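Local coordinates for protein thymidylate synthase thyX (Helicobacter pylori, PDB 3N3Y) that probably catalyses the reductive methylation of dUMP to dTMP with methylenetetrahydrofolate as methyl donor and NADPH and reduced FAD as reductants, working as a homotetramer, at residues Y168-A172 against R173-N177. Residues are numbered along the deposited sequence; the frame is centred on the assembly and turned at random.
Sequences YSINA and RSLQN. With FAD (flavin-adenine dinucleotide), chain K.
Asn171 ends strand 163-171 and, as N-cap, starts helix 172-182: its OD1 accepts the N-H of Ser174 at 2.9 Å in a nearly straight bond (168°), the donor tilted somewhat from the carbonyl plane. With chi1 at 76°, CG stands between the backbone N and the carbonyl carbon, which turns the amide back over the first turn. Asparagine suits the place because OD1 caps the helix while ND2, on the same flat group, donates to N1A of the FAD adenine at 2.8 Å. Two bonds in different directions thus fix the rotation of the amide.

Regular helical bonding begins at once, with Leu175 N on Asn171 O (2.8 Å) and Gln176 N on Ala172 O.

Arg173, extended from CG to NE, reaches along the cofactor to its pyrophosphate. NH1 donates to FAD O2P at 3.0 Å and NH2 to O1P, so two oxygens of one phosphate, which lies at the edge of the guanidinium, are each held by a separate nitrogen; ribose C2B sits over one face. Glu61 forms a salt bridge with NH1 and probably helps orient the group.

On the apolar side, Ile170 sends CG1 against Ser174 CB (3.7 Å), while CD1 lies over the start of Leu175, 3.4 Å from its N and 4.0 Å from its CB. Ile170 also packs on Phe67 and Leu178, so its branched chain fills the angle between strand and helix. Small Ser174 leaves room for it and ties OG to the carbonyl of Ile85.

This is an N-capped strand-to-helix junction that forms one part of the FAD site of ThyX, which three subunits of the tetramer build together, and that binds adenine and pyrophosphate at once.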
loop_
_atom_site.group_PDB
_atom_site.type_symbol
_atom_site.label_atom_id
_atom_site.label_comp_id
_atom_site.label_asym_id
_atom_site.label_seq_id
_atom_site.Cartn_x
_atom_site.Cartn_y
_atom_site.Cartn_z
ATOM N N TYR A 168 3.374 -3.952 -16.777
ATOM C CA TYR A 168 3.271 -4.375 -15.399
ATOM C C TYR A 168 4.597 -4.080 -14.706
ATOM O O TYR A 168 5.636 -4.567 -15.133
ATOM C CB TYR A 168 2.982 -5.880 -15.362
ATOM C CG TYR A 168 2.622 -6.442 -14.009
ATOM C CD1 TYR A 168 1.448 -6.053 -13.365
ATOM C CD2 TYR A 168 3.431 -7.389 -13.385
ATOM C CE1 TYR A 168 1.107 -6.570 -12.133
ATOM C CE2 TYR A 168 3.085 -7.927 -12.156
ATOM C CZ TYR A 168 1.924 -7.500 -11.533
ATOM O OH TYR A 168 1.570 -8.002 -10.315
ATOM N N SER A 169 4.574 -3.289 -13.638
ATOM C CA SER A 169 5.799 -3.021 -12.884
ATOM C C SER A 169 5.655 -3.476 -11.451
ATOM O O SER A 169 4.619 -3.267 -10.818
ATOM C CB SER A 169 6.162 -1.537 -12.927
ATOM O OG SER A 169 6.405 -1.144 -14.263
ATOM N N ILE A 170 6.707 -4.086 -10.931
ATOM C CA ILE A 170 6.635 -4.703 -9.625
ATOM C C ILE A 170 8.037 -4.781 -8.989
ATOM O O ILE A 170 9.047 -4.967 -9.692
ATOM C CB ILE A 170 5.963 -6.101 -9.749
ATOM C CG1 ILE A 170 5.754 -6.768 -8.381
ATOM C CG2 ILE A 170 6.747 -7.012 -10.702
ATOM C CD1 ILE A 170 4.978 -8.058 -8.478
ATOM N N ASN A 171 8.104 -4.618 -7.670
ATOM C CA ASN A 171 9.381 -4.761 -6.975
ATOM C C ASN A 171 9.674 -6.223 -6.613
ATOM O O ASN A 171 8.783 -7.067 -6.690
ATOM C CB ASN A 171 9.493 -3.804 -5.776
ATOM C CG ASN A 171 8.688 -4.247 -4.559
ATOM O OD1 ASN A 171 8.639 -5.423 -4.201
ATOM N ND2 ASN A 171 8.084 -3.283 -3.895
ATOM N N ALA A 172 10.913 -6.523 -6.229
ATOM C CA ALA A 172 11.346 -7.927 -6.058
ATOM C C ALA A 172 10.667 -8.649 -4.913
ATOM O O ALA A 172 10.413 -9.838 -5.000
ATOM C CB ALA A 172 12.846 -8.022 -5.911
ATOM N N ARG A 173 10.364 -7.938 -3.837
ATOM C CA ARG A 173 9.663 -8.546 -2.720
ATOM C C ARG A 173 8.222 -8.917 -3.084
ATOM O O ARG A 173 7.717 -9.974 -2.704
ATOM C CB ARG A 173 9.669 -7.599 -1.536
ATOM C CG ARG A 173 9.014 -8.154 -0.284
ATOM C CD ARG A 173 9.047 -7.109 0.832
ATOM N NE ARG A 173 8.719 -7.697 2.121
ATOM C CZ ARG A 173 8.336 -7.008 3.192
ATOM N NH1 ARG A 173 8.214 -5.684 3.126
ATOM N NH2 ARG A 173 8.062 -7.645 4.328
ATOM N N SER A 174 7.546 -8.034 -3.804
ATOM C CA SER A 174 6.183 -8.324 -4.228
ATOM C C SER A 174 6.201 -9.402 -5.302
ATOM O O SER A 174 5.359 -10.295 -5.305
ATOM C CB SER A 174 5.488 -7.070 -4.751
ATOM O OG SER A 174 4.107 -7.326 -4.925
ATOM N N LEU A 175 7.172 -9.322 -6.202
ATOM C CA LEU A 175 7.318 -10.346 -7.237
ATOM C C LEU A 175 7.505 -11.728 -6.627
ATOM O O LEU A 175 6.949 -12.697 -7.135
ATOM C CB LEU A 175 8.457 -10.030 -8.208
ATOM C CG LEU A 175 8.626 -10.996 -9.384
ATOM C CD1 LEU A 175 7.321 -11.181 -10.179
ATOM C CD2 LEU A 175 9.723 -10.493 -10.297
ATOM N N GLN A 176 8.250 -11.822 -5.526
ATOM C CA GLN A 176 8.401 -13.125 -4.868
ATOM C C GLN A 176 7.056 -13.667 -4.420
ATOM O O GLN A 176 6.776 -14.840 -4.617
ATOM C CB GLN A 176 9.335 -13.068 -3.656
ATOM C CG GLN A 176 10.799 -12.904 -3.991
ATOM C CD GLN A 176 11.680 -12.999 -2.747
ATOM O OE1 GLN A 176 12.842 -13.403 -2.820
ATOM N NE2 GLN A 176 11.122 -12.639 -1.600
ATOM N N ASN A 177 6.257 -12.814 -3.769
ATOM C CA ASN A 177 4.915 -13.167 -3.319
ATOM C C ASN A 177 4.070 -13.671 -4.509
ATOM O O ASN A 177 3.553 -14.778 -4.483
ATOM C CB ASN A 177 4.253 -11.960 -2.608
ATOM C CG ASN A 177 2.846 -12.281 -2.032
ATOM O OD1 ASN A 177 2.665 -13.229 -1.258
ATOM N ND2 ASN A 177 1.854 -11.479 -2.419
HETATM P PA FAD K . 4.435 -3.296 6.556
HETATM O O1A FAD K . 3.285 -2.966 7.484
HETATM O O2A FAD K . 5.168 -2.080 6.035
HETATM O O5B FAD K . 3.885 -4.140 5.317
HETATM C C5B FAD K . 3.008 -5.221 5.541
HETATM C C4B FAD K . 3.217 -6.200 4.400
HETATM O O4B FAD K . 2.870 -5.559 3.187
HETATM C C3B FAD K . 4.693 -6.581 4.273
HETATM O O3B FAD K . 5.000 -7.741 5.010
HETATM C C2B FAD K . 4.876 -6.765 2.782
HETATM O O2B FAD K . 4.433 -8.046 2.415
HETATM C C1B FAD K . 3.844 -5.826 2.199
HETATM N N9A FAD K . 4.378 -4.553 1.687
HETATM C C8A FAD K . 4.138 -3.294 2.181
HETATM N N7A FAD K . 4.786 -2.406 1.395
HETATM C C5A FAD K . 5.437 -3.088 0.417
HETATM C C6A FAD K . 6.252 -2.690 -0.639
HETATM N N6A FAD K . 6.365 -1.402 -0.955
HETATM N N1A FAD K . 6.774 -3.644 -1.484
HETATM C C2A FAD K . 6.506 -4.979 -1.282
HETATM N N3A FAD K . 5.711 -5.367 -0.232
HETATM C C4A FAD K . 5.183 -4.436 0.589
HETATM N N1 FAD K . 14.660 -1.409 8.942
HETATM C C2 FAD K . 15.819 -0.771 8.543
HETATM O O2 FAD K . 15.791 0.078 7.671
HETATM N N3 FAD K . 17.028 -1.086 9.123
HETATM C C4 FAD K . 17.100 -2.037 10.112
HETATM O O4 FAD K . 18.190 -2.297 10.602
HETATM C C4X FAD K . 15.943 -2.690 10.537
HETATM N N5 FAD K . 16.012 -3.651 11.533
HETATM C C5X FAD K . 14.845 -4.273 11.941
HETATM C C6 FAD K . 14.901 -5.232 12.943
HETATM C C7 FAD K . 13.747 -5.872 13.368
HETATM C C7M FAD K . 13.828 -6.905 14.457
HETATM C C8 FAD K . 12.520 -5.555 12.777
HETATM C C8M FAD K . 11.271 -6.253 13.232
HETATM C C9 FAD K . 12.450 -4.599 11.764
HETATM C C9A FAD K . 13.613 -3.955 11.341
HETATM N N10 FAD K . 13.555 -2.998 10.340
HETATM C C10 FAD K . 14.717 -2.368 9.942
HETATM C "C1'" FAD K . 12.244 -2.599 9.706
HETATM C "C2'" FAD K . 11.735 -3.553 8.633
HETATM O "O2'" FAD K . 12.669 -3.629 7.572
HETATM C "C3'" FAD K . 10.373 -3.094 8.098
HETATM O "O3'" FAD K . 10.458 -1.844 7.448
HETATM C "C4'" FAD K . 9.294 -3.027 9.177
HETATM O "O4'" FAD K . 9.415 -4.154 10.003
HETATM C "C5'" FAD K . 7.922 -3.152 8.548
HETATM O "O5'" FAD K . 7.800 -4.498 8.099
HETATM P P FAD K . 6.809 -4.889 6.887
HETATM O O1P FAD K . 6.704 -6.393 6.759
HETATM O O2P FAD K . 7.311 -4.249 5.623
HETATM O O3P FAD K . 5.373 -4.333 7.372
#